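Local coordinates for protein glutamate--tRNA ligase (Elizabethkingia anophelis, PDB 6B1Z) that probably joins glutamate to its cognate tRNA in an ATP-dependent reaction, as a class I glutamyl-tRNA synthetase with an anticodon-binding domain, at residues F46-D54 with A88-R96; L107-F116 with L161-K172. All coordinates share one frame; numbering follows the deposited sequence.

Contact 1: residues F46-D54 with A88-R96; sequences FILRIEDTD and APYRQSERR
D52 and S93 meet through a two-pronged polar contact. The serine hydroxyl OG donates to D52 OD2 (2.6 Å), arriving above the carboxylate plane, while S93 N donates to D52 OD1 at 2.8 Å, on the syn side but tilted 35° out of that plane. D52 CG stands between its own backbone N and carbonyl carbon (chi1 62°), which turns the carboxylate toward the start of the short 3-10 segment, and two bonds to different oxygens restrict its rotation.

Backbone bonds join the two segments just before this point. I50 N donates to Y90 O at 2.9 Å, and Q92 N returns a bond to I50 O at 3.0 Å. Both flank a single bridge between I50 and R91, with the segments running in the same direction. The bridge lies just beyond strand 45-48, which pairs in parallel with strand 13-16 in what is probably the nucleotide-binding fold of class I synthetases. The RIEDTD sequence here probably lies near the amino-acid pocket; a formate beside E51, probably from the crystallisation liquor, is consistent with that.

Beside the bridge, the Q92 amide lies next to the R49–E51 salt bridge, in which R49 NE donates to E51 OE2 (3.0 Å). The guanidinium and amide planes are only 18° apart. Neither charged group is bonded to the amide, whose NE2 instead donates to D217 and N214; R49 reaches D218 and N214 with its outer nitrogens, so helix 210-220 secures both side chains.

T53 CG2 rests on Q92 CB (3.6 Å). I47 CG2 meets Y90 CE1 at 3.9 Å, the side chains crossing at about a right angle, and Y90 OH is held by E79. L48 O, buried beside Y90 CB, has no polar partner in the model.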
loop_
_atom_site.group_PDB
_atom_site.type_symbol
_atom_site.label_atom_id
_atom_site.label_comp_id
_atom_site.label_asym_id
_atom_site.label_seq_id
_atom_site.Cartn_x
_atom_site.Cartn_y
_atom_site.Cartn_z
ATOM N N PHE A 46 14.437 -12.742 -4.148
ATOM C CA PHE A 46 13.273 -12.237 -3.427
ATOM C C PHE A 46 12.290 -13.393 -3.261
ATOM O O PHE A 46 11.773 -13.915 -4.255
ATOM C CB PHE A 46 12.671 -11.052 -4.198
ATOM C CG PHE A 46 11.348 -10.537 -3.672
ATOM C CD1 PHE A 46 11.198 -10.160 -2.352
ATOM C CD2 PHE A 46 10.280 -10.338 -4.550
ATOM C CE1 PHE A 46 9.981 -9.652 -1.885
ATOM C CE2 PHE A 46 9.065 -9.830 -4.085
ATOM C CZ PHE A 46 8.926 -9.483 -2.757
ATOM N N ILE A 47 12.062 -13.804 -2.018
ATOM C CA ILE A 47 11.267 -14.979 -1.672
ATOM C C ILE A 47 9.942 -14.513 -1.087
ATOM O O ILE A 47 9.906 -13.568 -0.290
ATOM C CB ILE A 47 12.022 -15.874 -0.659
ATOM C CG1 ILE A 47 13.160 -16.655 -1.322
ATOM C CG2 ILE A 47 11.074 -16.869 0.042
ATOM C CD1 ILE A 47 14.394 -15.873 -1.656
ATOM N N LEU A 48 8.846 -15.169 -1.472
ATOM C CA LEU A 48 7.558 -14.990 -0.802
ATOM C C LEU A 48 7.266 -16.242 0.011
ATOM O O LEU A 48 7.190 -17.345 -0.550
ATOM C CB LEU A 48 6.432 -14.743 -1.815
ATOM C CG LEU A 48 5.021 -14.698 -1.211
ATOM C CD1 LEU A 48 4.830 -13.476 -0.298
ATOM C CD2 LEU A 48 3.996 -14.658 -2.350
ATOM N N ARG A 49 7.134 -16.082 1.328
ATOM C CA ARG A 49 6.795 -17.178 2.223
ATOM C C ARG A 49 5.463 -16.857 2.884
ATOM O O ARG A 49 5.309 -15.801 3.514
ATOM C CB ARG A 49 7.896 -17.408 3.266
ATOM C CG ARG A 49 7.648 -18.652 4.116
ATOM C CD ARG A 49 8.835 -19.004 5.016
ATOM N NE ARG A 49 9.010 -18.007 6.079
ATOM C CZ ARG A 49 10.161 -17.413 6.384
ATOM N NH1 ARG A 49 11.275 -17.700 5.724
ATOM N NH2 ARG A 49 10.201 -16.548 7.381
ATOM N N ILE A 50 4.495 -17.745 2.717
ATOM C CA ILE A 50 3.150 -17.528 3.236
ATOM C C ILE A 50 3.097 -18.013 4.680
ATOM O O ILE A 50 3.403 -19.174 4.987
ATOM C CB ILE A 50 2.098 -18.225 2.362
ATOM C CG1 ILE A 50 2.101 -17.619 0.956
ATOM C CG2 ILE A 50 0.708 -18.145 3.023
ATOM C CD1 ILE A 50 1.819 -16.127 0.894
ATOM N N GLU A 51 2.726 -17.105 5.578
ATOM C CA GLU A 51 2.741 -17.374 7.008
ATOM C C GLU A 51 1.352 -17.817 7.448
ATOM O O GLU A 51 0.601 -17.074 8.082
ATOM C CB GLU A 51 3.189 -16.128 7.752
ATOM C CG GLU A 51 4.424 -15.525 7.155
ATOM C CD GLU A 51 5.667 -16.144 7.721
ATOM O OE1 GLU A 51 5.831 -16.025 8.956
ATOM O OE2 GLU A 51 6.442 -16.768 6.953
ATOM N N ASP A 52 1.010 -19.050 7.080
ATOM C CA ASP A 52 -0.344 -19.552 7.272
ATOM C C ASP A 52 -0.436 -20.622 8.357
ATOM O O ASP A 52 -1.270 -21.524 8.262
ATOM C CB ASP A 52 -0.919 -20.085 5.953
ATOM C CG ASP A 52 -0.135 -21.268 5.392
ATOM O OD1 ASP A 52 1.048 -21.437 5.761
ATOM O OD2 ASP A 52 -0.709 -22.024 4.574
ATOM N N THR A 53 0.380 -20.532 9.417
ATOM C CA THR A 53 0.226 -21.495 10.509
ATOM C C THR A 53 -0.881 -21.129 11.491
ATOM O O THR A 53 -1.322 -21.999 12.250
ATOM C CB THR A 53 1.525 -21.672 11.301
ATOM O OG1 THR A 53 1.985 -20.404 11.779
ATOM C CG2 THR A 53 2.594 -22.328 10.437
ATOM N N ASP A 54 -1.336 -19.875 11.513
ATOM C CA ASP A 54 -2.428 -19.489 12.412
ATOM C C ASP A 54 -3.741 -19.700 11.660
ATOM O O ASP A 54 -4.353 -18.774 11.124
ATOM C CB ASP A 54 -2.260 -18.054 12.897
ATOM C CG ASP A 54 -3.132 -17.743 14.104
ATOM O OD1 ASP A 54 -3.880 -18.640 14.545
ATOM O OD2 ASP A 54 -3.065 -16.603 14.607
ATOM N N ALA A 88 11.135 -25.189 -1.223
ATOM C CA ALA A 88 9.723 -25.448 -1.039
ATOM C C ALA A 88 9.524 -26.510 0.045
ATOM O O ALA A 88 10.386 -27.371 0.244
ATOM C CB ALA A 88 9.109 -25.908 -2.360
ATOM N N PRO A 89 8.369 -26.500 0.744
ATOM C CA PRO A 89 7.198 -25.634 0.540
ATOM C C PRO A 89 7.391 -24.204 1.015
ATOM O O PRO A 89 8.015 -23.951 2.045
ATOM C CB PRO A 89 6.103 -26.309 1.378
ATOM C CG PRO A 89 6.589 -27.714 1.614
ATOM C CD PRO A 89 8.084 -27.576 1.712
ATOM N N TYR A 90 6.824 -23.268 0.262
ATOM C CA TYR A 90 6.854 -21.866 0.656
ATOM C C TYR A 90 5.597 -21.451 1.407
ATOM O O TYR A 90 5.387 -20.252 1.614
ATOM C CB TYR A 90 7.089 -20.970 -0.575
ATOM C CG TYR A 90 8.491 -21.155 -1.111
ATOM C CD1 TYR A 90 9.558 -20.466 -0.551
ATOM C CD2 TYR A 90 8.749 -22.063 -2.151
ATOM C CE1 TYR A 90 10.857 -20.662 -1.008
ATOM C CE2 TYR A 90 10.046 -22.267 -2.616
ATOM C CZ TYR A 90 11.087 -21.554 -2.050
ATOM O OH TYR A 90 12.372 -21.748 -2.492
ATOM N N ARG A 91 4.769 -22.406 1.827
ATOM C CA ARG A 91 3.710 -22.162 2.807
ATOM C C ARG A 91 4.078 -22.864 4.102
ATOM O O ARG A 91 4.396 -24.058 4.098
ATOM C CB ARG A 91 2.352 -22.675 2.333
ATOM C CG ARG A 91 1.865 -22.096 1.040
ATOM C CD ARG A 91 0.482 -22.634 0.756
ATOM N NE ARG A 91 -0.068 -22.100 -0.489
ATOM C CZ ARG A 91 -0.484 -22.849 -1.500
ATOM N NH1 ARG A 91 -0.439 -24.178 -1.412
ATOM N NH2 ARG A 91 -0.983 -22.283 -2.603
ATOM N N GLN A 92 4.028 -22.126 5.212
ATOM C CA GLN A 92 4.464 -22.702 6.483
ATOM C C GLN A 92 3.547 -23.829 6.948
ATOM O O GLN A 92 4.010 -24.760 7.633
ATOM C CB GLN A 92 4.570 -21.590 7.526
ATOM C CG GLN A 92 5.725 -20.633 7.211
ATOM C CD GLN A 92 6.022 -19.664 8.331
ATOM O OE1 GLN A 92 5.123 -19.020 8.867
ATOM N NE2 GLN A 92 7.292 -19.535 8.667
ATOM N N SER A 93 2.261 -23.797 6.569
ATOM C CA SER A 93 1.350 -24.885 6.934
ATOM C C SER A 93 1.789 -26.230 6.363
ATOM O O SER A 93 1.330 -27.276 6.836
ATOM C CB SER A 93 -0.078 -24.582 6.474
ATOM O OG SER A 93 -0.184 -24.519 5.057
ATOM N N GLU A 94 2.679 -26.223 5.373
ATOM C CA GLU A 94 3.100 -27.427 4.680
ATOM C C GLU A 94 4.477 -27.905 5.120
ATOM O O GLU A 94 5.035 -28.817 4.495
ATOM C CB GLU A 94 3.067 -27.168 3.173
ATOM C CG GLU A 94 1.646 -26.903 2.686
ATOM C CD GLU A 94 1.585 -26.440 1.246
ATOM O OE1 GLU A 94 2.654 -26.373 0.611
ATOM O OE2 GLU A 94 0.472 -26.138 0.758
ATOM N N ARG A 95 5.008 -27.360 6.219
ATOM C CA ARG A 95 6.381 -27.622 6.639
ATOM C C ARG A 95 6.465 -28.315 7.996
ATOM O O ARG A 95 7.488 -28.208 8.681
ATOM C CB ARG A 95 7.184 -26.321 6.653
ATOM C CG ARG A 95 7.276 -25.657 5.255
ATOM C CD ARG A 95 7.950 -24.296 5.297
ATOM N NE ARG A 95 9.367 -24.340 5.665
ATOM C CZ ARG A 95 10.366 -24.572 4.819
ATOM N NH1 ARG A 95 10.128 -24.873 3.536
ATOM N NH2 ARG A 95 11.609 -24.557 5.278
ATOM N N ARG A 96 5.421 -29.059 8.377
ATOM C CA ARG A 96 5.359 -29.590 9.741
ATOM C C ARG A 96 6.512 -30.548 10.043
ATOM O O ARG A 96 7.040 -30.541 11.162
ATOM C CB ARG A 96 4.013 -30.272 9.991
ATOM C CG ARG A 96 4.070 -31.283 11.135
ATOM C CD ARG A 96 2.728 -31.937 11.424
ATOM N NE ARG A 96 1.790 -31.021 12.066
ATOM C CZ ARG A 96 1.858 -30.646 13.341
ATOM N NH1 ARG A 96 2.831 -31.094 14.128
ATOM N NH2 ARG A 96 0.950 -29.818 13.830
#

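Contact 2: residues L107-F116 with L161-K172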
loop_
_atom_site.group_PDB
_atom_site.type_symbol
_atom_site.label_atom_id
_atom_site.label_comp_id
_atom_site.label_asym_id
_atom_site.label_seq_id
_atom_site.Cartn_x
_atom_site.Cartn_y
_atom_site.Cartn_z
ATOM N N LEU A 107 14.418 -28.964 22.222
ATOM C CA LEU A 107 14.079 -29.578 23.501
ATOM C C LEU A 107 15.275 -30.248 24.159
ATOM O O LEU A 107 15.193 -30.591 25.343
ATOM C CB LEU A 107 12.946 -30.597 23.322
ATOM C CG LEU A 107 11.553 -29.994 23.123
ATOM C CD1 LEU A 107 10.550 -31.100 22.789
ATOM C CD2 LEU A 107 11.124 -29.209 24.362
ATOM N N LYS A 108 16.378 -30.437 23.432
ATOM C CA LYS A 108 17.598 -30.943 24.054
ATOM C C LYS A 108 18.411 -29.851 24.739
ATOM O O LYS A 108 19.381 -30.176 25.440
ATOM C CB LYS A 108 18.457 -31.645 23.009
ATOM C CG LYS A 108 17.817 -32.917 22.494
ATOM C CD LYS A 108 18.523 -33.444 21.263
ATOM C CE LYS A 108 17.769 -34.630 20.685
ATOM N NZ LYS A 108 18.332 -35.085 19.385
ATOM N N THR A 109 18.036 -28.587 24.573
ATOM C CA THR A 109 18.740 -27.445 25.144
ATOM C C THR A 109 18.064 -26.986 26.433
ATOM O O THR A 109 16.952 -27.396 26.765
ATOM C CB THR A 109 18.789 -26.264 24.162
ATOM O OG1 THR A 109 17.529 -25.580 24.146
ATOM C CG2 THR A 109 19.110 -26.714 22.743
ATOM N N ASP A 110 18.742 -26.086 27.144
ATOM C CA ASP A 110 18.136 -25.421 28.286
ATOM C C ASP A 110 17.404 -24.148 27.896
ATOM O O ASP A 110 17.165 -23.287 28.751
ATOM C CB ASP A 110 19.191 -25.110 29.348
ATOM C CG ASP A 110 19.758 -26.363 29.986
ATOM O OD1 ASP A 110 20.980 -26.596 29.861
ATOM O OD2 ASP A 110 18.973 -27.126 30.593
ATOM N N TYR A 111 17.040 -23.996 26.625
ATOM C CA TYR A 111 16.329 -22.813 26.191
ATOM C C TYR A 111 14.843 -23.051 25.970
ATOM O O TYR A 111 14.150 -22.118 25.547
ATOM C CB TYR A 111 16.942 -22.259 24.899
ATOM C CG TYR A 111 18.259 -21.548 25.077
ATOM C CD1 TYR A 111 19.452 -22.183 24.780
ATOM C CD2 TYR A 111 18.300 -20.225 25.523
ATOM C CE1 TYR A 111 20.670 -21.523 24.919
ATOM C CE2 TYR A 111 19.505 -19.561 25.671
ATOM C CZ TYR A 111 20.686 -20.215 25.362
ATOM O OH TYR A 111 21.888 -19.562 25.503
ATOM N N ALA A 112 14.342 -24.256 26.247
ATOM C CA ALA A 112 12.933 -24.564 26.040
ATOM C C ALA A 112 12.413 -25.459 27.157
ATOM O O ALA A 112 13.155 -26.263 27.738
ATOM C CB ALA A 112 12.697 -25.239 24.673
ATOM N N TYR A 113 11.118 -25.333 27.439
ATOM C CA TYR A 113 10.482 -26.161 28.451
ATOM C C TYR A 113 9.013 -26.361 28.089
ATOM O O TYR A 113 8.472 -25.683 27.212
ATOM C CB TYR A 113 10.662 -25.546 29.850
ATOM C CG TYR A 113 9.966 -24.228 30.138
ATOM C CD1 TYR A 113 8.704 -24.211 30.721
ATOM C CD2 TYR A 113 10.581 -23.000 29.881
ATOM C CE1 TYR A 113 8.072 -23.023 31.030
ATOM C CE2 TYR A 113 9.937 -21.785 30.193
ATOM C CZ TYR A 113 8.685 -21.822 30.770
ATOM O OH TYR A 113 8.042 -20.658 31.082
ATOM N N LEU A 114 8.374 -27.309 28.774
ATOM C CA LEU A 114 6.979 -27.661 28.517
ATOM C C LEU A 114 6.069 -26.943 29.507
ATOM O O LEU A 114 6.383 -26.851 30.698
ATOM C CB LEU A 114 6.768 -29.171 28.638
ATOM C CG LEU A 114 7.811 -30.091 27.988
ATOM C CD1 LEU A 114 7.418 -31.549 28.196
ATOM C CD2 LEU A 114 7.984 -29.766 26.523
ATOM N N ALA A 115 4.934 -26.437 29.020
ATOM C CA ALA A 115 4.008 -25.710 29.885
ATOM C C ALA A 115 2.596 -26.237 29.682
ATOM O O ALA A 115 2.146 -26.397 28.542
ATOM C CB ALA A 115 4.065 -24.198 29.629
ATOM N N PHE A 116 1.909 -26.505 30.790
ATOM C CA PHE A 116 0.630 -27.204 30.799
ATOM C C PHE A 116 -0.539 -26.302 31.171
ATOM O O PHE A 116 -1.674 -26.790 31.280
ATOM C CB PHE A 116 0.683 -28.393 31.770
ATOM C CG PHE A 116 1.728 -29.423 31.420
ATOM C CD1 PHE A 116 2.979 -29.397 32.023
ATOM C CD2 PHE A 116 1.458 -30.415 30.494
ATOM C CE1 PHE A 116 3.942 -30.341 31.694
ATOM C CE2 PHE A 116 2.411 -31.377 30.169
ATOM C CZ PHE A 116 3.659 -31.330 30.767
ATOM N N LEU A 161 2.351 -36.320 30.985
ATOM C CA LEU A 161 2.608 -36.721 29.606
ATOM C C LEU A 161 2.014 -38.093 29.309
ATOM O O LEU A 161 1.528 -38.334 28.197
ATOM C CB LEU A 161 4.110 -36.700 29.321
ATOM C CG LEU A 161 4.760 -35.312 29.345
ATOM C CD1 LEU A 161 6.259 -35.408 29.127
ATOM C CD2 LEU A 161 4.118 -34.414 28.297
ATOM N N GLU A 162 2.035 -39.002 30.290
ATOM C CA GLU A 162 1.355 -40.283 30.122
ATOM C C GLU A 162 -0.134 -40.082 29.881
ATOM O O GLU A 162 -0.742 -40.789 29.069
ATOM C CB GLU A 162 1.571 -41.168 31.350
ATOM C CG GLU A 162 3.001 -41.633 31.563
ATOM C CD GLU A 162 3.168 -42.410 32.856
ATOM O OE1 GLU A 162 2.144 -42.832 33.434
ATOM O OE2 GLU A 162 4.322 -42.596 33.297
ATOM N N GLU A 163 -0.737 -39.116 30.576
ATOM C CA GLU A 163 -2.157 -38.817 30.438
ATOM C C GLU A 163 -2.483 -38.014 29.185
ATOM O O GLU A 163 -3.650 -37.650 28.996
ATOM C CB GLU A 163 -2.649 -38.063 31.676
ATOM C CG GLU A 163 -2.594 -38.877 32.963
ATOM C CD GLU A 163 -2.877 -38.043 34.195
ATOM O OE1 GLU A 163 -3.040 -36.812 34.061
ATOM O OE2 GLU A 163 -2.935 -38.616 35.303
ATOM N N LYS A 164 -1.490 -37.729 28.335
ATOM C CA LYS A 164 -1.689 -36.956 27.106
ATOM C C LYS A 164 -2.221 -35.554 27.408
ATOM O O LYS A 164 -3.056 -35.015 26.678
ATOM C CB LYS A 164 -2.607 -37.690 26.127
ATOM N N THR A 165 -1.736 -34.963 28.494
ATOM C CA THR A 165 -2.118 -33.602 28.848
ATOM C C THR A 165 -1.606 -32.631 27.792
ATOM O O THR A 165 -0.417 -32.663 27.457
ATOM C CB THR A 165 -1.544 -33.231 30.215
ATOM O OG1 THR A 165 -1.894 -34.240 31.175
ATOM C CG2 THR A 165 -2.081 -31.892 30.679
ATOM N N PRO A 166 -2.461 -31.773 27.234
ATOM C CA PRO A 166 -1.984 -30.783 26.256
ATOM C C PRO A 166 -0.907 -29.891 26.855
ATOM O O PRO A 166 -0.985 -29.494 28.020
ATOM C CB PRO A 166 -3.243 -29.977 25.920
ATOM C CG PRO A 166 -4.382 -30.903 26.243
ATOM C CD PRO A 166 -3.923 -31.722 27.420
ATOM N N TYR A 167 0.096 -29.559 26.038
ATOM C CA TYR A 167 1.163 -28.676 26.488
ATOM C C TYR A 167 1.674 -27.835 25.326
ATOM O O TYR A 167 1.579 -28.227 24.157
ATOM C CB TYR A 167 2.340 -29.449 27.123
ATOM C CG TYR A 167 3.074 -30.381 26.171
ATOM C CD1 TYR A 167 4.148 -29.931 25.407
ATOM C CD2 TYR A 167 2.702 -31.712 26.051
ATOM C CE1 TYR A 167 4.814 -30.778 24.534
ATOM C CE2 TYR A 167 3.364 -32.569 25.185
ATOM C CZ TYR A 167 4.417 -32.097 24.431
ATOM O OH TYR A 167 5.071 -32.952 23.568
ATOM N N VAL A 168 2.206 -26.664 25.663
ATOM C CA VAL A 168 2.937 -25.839 24.715
ATOM C C VAL A 168 4.411 -25.934 25.079
ATOM O O VAL A 168 4.782 -26.372 26.169
ATOM C CB VAL A 168 2.473 -24.365 24.702
ATOM C CG1 VAL A 168 1.002 -24.243 24.266
ATOM C CG2 VAL A 168 2.709 -23.693 26.072
ATOM N N ILE A 169 5.265 -25.531 24.147
ATOM C CA ILE A 169 6.689 -25.404 24.426
ATOM C C ILE A 169 7.008 -23.923 24.483
ATOM O O ILE A 169 6.688 -23.180 23.551
ATOM C CB ILE A 169 7.547 -26.126 23.374
ATOM C CG1 ILE A 169 7.246 -27.622 23.391
ATOM C CG2 ILE A 169 9.039 -25.824 23.603
ATOM C CD1 ILE A 169 7.808 -28.373 22.203
ATOM N N ARG A 170 7.620 -23.486 25.586
ATOM C CA ARG A 170 7.975 -22.092 25.791
ATOM C C ARG A 170 9.483 -21.908 25.757
ATOM O O ARG A 170 10.241 -22.808 26.127
ATOM C CB ARG A 170 7.461 -21.579 27.137
ATOM C CG ARG A 170 5.971 -21.289 27.130
ATOM C CD ARG A 170 5.511 -20.782 28.506
ATOM N NE ARG A 170 4.066 -20.568 28.508
ATOM C CZ ARG A 170 3.465 -19.447 28.107
ATOM N NH1 ARG A 170 4.180 -18.416 27.671
ATOM N NH2 ARG A 170 2.142 -19.367 28.148
ATOM N N PHE A 171 9.903 -20.730 25.306
ATOM C CA PHE A 171 11.301 -20.352 25.424
ATOM C C PHE A 171 11.619 -20.038 26.883
ATOM O O PHE A 171 10.827 -19.391 27.563
ATOM C CB PHE A 171 11.576 -19.122 24.558
ATOM C CG PHE A 171 13.013 -18.704 24.545
ATOM C CD1 PHE A 171 13.932 -19.354 23.732
ATOM C CD2 PHE A 171 13.445 -17.645 25.342
ATOM C CE1 PHE A 171 15.261 -18.954 23.703
ATOM C CE2 PHE A 171 14.776 -17.244 25.319
ATOM C CZ PHE A 171 15.684 -17.903 24.524
ATOM N N LYS A 172 12.783 -20.485 27.362
ATOM C CA LYS A 172 13.212 -20.187 28.738
ATOM C C LYS A 172 14.109 -18.948 28.733
ATOM O O LYS A 172 15.314 -19.034 28.472
ATOM C CB LYS A 172 13.920 -21.390 29.344
ATOM C CG LYS A 172 14.234 -21.238 30.833
ATOM C CD LYS A 172 14.943 -22.492 31.334
ATOM C CE LYS A 172 15.281 -22.385 32.806
ATOM N NZ LYS A 172 16.464 -21.521 33.028
HETATM O O HOH W 1 17.668 -20.258 29.549
HETATM O O HOH W 2 18.877 -22.959 31.736
HETATM O O HOH W 3 -2.981 -28.475 29.522
#
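Y111 O receives K172 N at 2.8 Å, the donor standing 60° out of the carbonyl plane, and the same oxygen also takes a CA-H...O contact from F171. Next to it a water donates to both D110 O and K172 O, tying the mouth of the strand pair together.

From there strands 112-115 and 168-171 run antiparallel. Y113 and R170 exchange two backbone bonds, and A115 and V168 another two; A112–F171 and L114–I169 are the non-hydrogen-bonded pairs. At the far end another water donates to both F116 O and P166 O.

On the face bearing Y113 and R170, a chi1 of 67° carries the tyrosine ring across toward the partner strand. There R170 CB sits over the ring face, 4.1 Å from its centroid, a CH-pi contact, while K172 CB comes to the ring edge. The arginine chain runs on, extended, past A115 CB, which lies at the guanidinium edge 3.8 Å from NE. Y138 adds a cation-pi contact to R170.

The other face, with A112, L114, I169 and F171, is apolar. L114 CD2 touches I169 CG1 at 3.9 Å, the two side chains pointing the same way, and A112 CB meets I169 CG2. I169 CD1 reaches L107 CD1 (3.9 Å). At the Y111 end, its ring and that of F171 are near parallel but slid apart; just past the other end, the F116 ring takes L161 CD2 at its edge.

Strand 200-202 extends this into a three-stranded antiparallel sheet, probably part of the insertion that contacts the tRNA acceptor end in this family. The chemistry implies a two-sided sheet: the apolar face packs on helices 96-106 and 236-246, whereas the other mixes A115 and V168 with Y113 and R170, whose polar ends bond to D198.

How the contacts relate
Contacts 1 and 2 follow one another along the chain, and helix 96-106 joins them: it starts right after R95 of contact 1 and ends just before L107 of contact 2, where I106 and T103 pack on A112 and I169. Their centres are 24 Å apart and their nearest atoms about 10 Å, so they do not touch. Contact 1 lies at the end of strand 45-48, in the probable nucleotide-binding fold, and has the E51 side chain about 3 Å from a bound formate; contact 2 builds a separate antiparallel sheet, with a formate near R170 as well. The chain after strand 200-202 leads back to helix 210-220, which packs against contact 1.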